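Local coordinates for protein diacylglycerol lipase (PDB 5XK2) that probably hydrolyses mono- and diacylglycerols as a fungal lipase of the alpha/beta-hydrolase fold, captured here in a closed conformation, at residues T69-F74 and V86-S91. Residues are numbered along the deposited sequence; the frame is centred on the assembly and turned at random.
Sequences TDTAGF and VAFRGS
Arg89 folds back across the strand pair toward Asp70, its chain bent at chi2 and chi3 so that the guanidinium lies over Ala72. The methyl CB of Ala72 sits under one face of that group, 3.5 Å from Arg89 NH1 and offset toward the rim. Arg89 NH2 gives a hydrogen bond to Asp70 O (2.9 Å); the oxygen lies in the guanidinium plane, but the nitrogen stands well above the carbonyl plane and the bond is bent, 141° at the hydrogen. A longer salt bridge joins Arg89 NH2 to Asp70 OD1 at 3.4 Å, with carboxylate and guanidinium planes 57° apart. Within its own segment, Arg89 NE reaches Gly90 O in a nearly straight bond, so two of the guanidinium nitrogens are held by backbone carbonyls and its rotation is fixed. The carboxylate of Asp70 is shared: with CG anti to the backbone N, Asp70 OD2 accepts the hydroxyl of Ser91 OG on its anti side at 2.8 Å.

Farther along, Phe74 swings its ring over Ala87, and Ala87 CB makes a CH-pi contact 4.0 Å from the Phe74 ring centroid. Each side-chain pair rises from a hydrogen-bonded antiparallel pair of the backbone, Ala72 with Arg89 and Phe74 with Ala87. Gly73 faces Phe88 in the non-hydrogen-bonded pair between them; at its positive phi (161°) a CB would meet both Ala72 O and Ala87 O.

The two segments belong to the hairpin of strands 71-78 and 83-89 in the central mixed sheet of the alpha/beta-hydrolase fold, flanked by strands 58-65 and 146-152. Gly90 touches the probable nucleophile elbow. Tyr34 adds a cation-pi contact to Arg89 on the face carrying Ala72 and Phe74, while Phe88 packs from the other face against helices 118-138 and 154-168.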
# COMPACT_ATOMS: atom_id res chain seq x y z
N THR A 69 -3.97 -12.10 -11.87
CA THR A 69 -4.48 -10.73 -11.71
C THR A 69 -4.94 -10.28 -10.33
O THR A 69 -5.20 -9.10 -10.15
CB THR A 69 -5.66 -10.48 -12.67
OG1 THR A 69 -6.77 -11.30 -12.29
CG2 THR A 69 -5.27 -10.78 -14.11
N ASP A 70 -5.06 -11.19 -9.36
CA ASP A 70 -5.51 -10.82 -8.01
C ASP A 70 -6.87 -10.11 -8.04
O ASP A 70 -7.09 -9.11 -7.33
CB ASP A 70 -4.46 -9.95 -7.31
CG ASP A 70 -4.61 -9.94 -5.80
OD1 ASP A 70 -5.19 -10.89 -5.24
OD2 ASP A 70 -4.14 -8.96 -5.18
N THR A 71 -7.77 -10.64 -8.88
CA THR A 71 -9.13 -10.15 -9.08
C THR A 71 -10.14 -11.12 -8.47
O THR A 71 -9.95 -12.34 -8.55
CB THR A 71 -9.47 -10.03 -10.58
OG1 THR A 71 -8.53 -9.16 -11.21
CG2 THR A 71 -10.89 -9.49 -10.79
N ALA A 72 -11.20 -10.60 -7.88
CA ALA A 72 -12.25 -11.46 -7.34
C ALA A 72 -13.59 -10.76 -7.50
O ALA A 72 -13.64 -9.59 -7.85
CB ALA A 72 -11.98 -11.79 -5.87
N GLY A 73 -14.68 -11.48 -7.28
CA GLY A 73 -15.99 -10.85 -7.34
C GLY A 73 -17.10 -11.86 -7.53
O GLY A 73 -16.92 -13.04 -7.28
N PHE A 74 -18.25 -11.39 -7.99
CA PHE A 74 -19.39 -12.28 -8.14
C PHE A 74 -20.40 -11.71 -9.12
O PHE A 74 -20.38 -10.51 -9.41
CB PHE A 74 -20.08 -12.54 -6.78
CG PHE A 74 -20.45 -11.27 -6.04
CD1 PHE A 74 -21.56 -10.53 -6.42
CD2 PHE A 74 -19.68 -10.83 -4.98
CE1 PHE A 74 -21.87 -9.32 -5.76
CE2 PHE A 74 -19.98 -9.65 -4.31
CZ PHE A 74 -21.07 -8.89 -4.69
N VAL A 86 -22.95 -7.39 -11.34
CA VAL A 86 -21.62 -7.91 -11.61
C VAL A 86 -20.66 -7.03 -10.81
O VAL A 86 -20.53 -5.84 -11.10
CB VAL A 86 -21.27 -7.85 -13.12
CG1 VAL A 86 -19.89 -8.46 -13.37
CG2 VAL A 86 -22.35 -8.56 -13.94
N ALA A 87 -20.01 -7.60 -9.80
CA ALA A 87 -19.22 -6.79 -8.88
C ALA A 87 -17.79 -7.28 -8.85
O ALA A 87 -17.54 -8.49 -8.81
CB ALA A 87 -19.84 -6.83 -7.48
N PHE A 88 -16.85 -6.34 -8.83
CA PHE A 88 -15.42 -6.67 -8.86
C PHE A 88 -14.63 -6.12 -7.68
O PHE A 88 -14.82 -4.96 -7.30
CB PHE A 88 -14.74 -6.13 -10.11
CG PHE A 88 -15.32 -6.62 -11.39
CD1 PHE A 88 -14.82 -7.79 -12.00
CD2 PHE A 88 -16.31 -5.90 -12.03
CE1 PHE A 88 -15.34 -8.21 -13.21
CE2 PHE A 88 -16.85 -6.33 -13.24
CZ PHE A 88 -16.36 -7.50 -13.84
N ARG A 89 -13.71 -6.94 -7.20
CA ARG A 89 -12.65 -6.52 -6.28
C ARG A 89 -11.35 -6.64 -7.05
O ARG A 89 -11.06 -7.69 -7.64
CB ARG A 89 -12.60 -7.41 -5.03
CG ARG A 89 -11.74 -6.84 -3.92
CD ARG A 89 -10.97 -7.94 -3.20
NE ARG A 89 -9.91 -8.42 -4.09
CZ ARG A 89 -9.43 -9.65 -4.11
NH1 ARG A 89 -9.91 -10.58 -3.28
NH2 ARG A 89 -8.48 -9.97 -4.98
N GLY A 90 -10.56 -5.57 -7.04
CA GLY A 90 -9.25 -5.64 -7.66
C GLY A 90 -8.20 -6.00 -6.61
O GLY A 90 -8.52 -6.43 -5.50
N SER A 91 -6.94 -5.81 -6.96
CA SER A 91 -5.86 -6.09 -6.05
C SER A 91 -5.90 -5.15 -4.84
O SER A 91 -6.13 -3.93 -4.97
CB SER A 91 -4.52 -5.96 -6.77
OG SER A 91 -3.46 -6.32 -5.90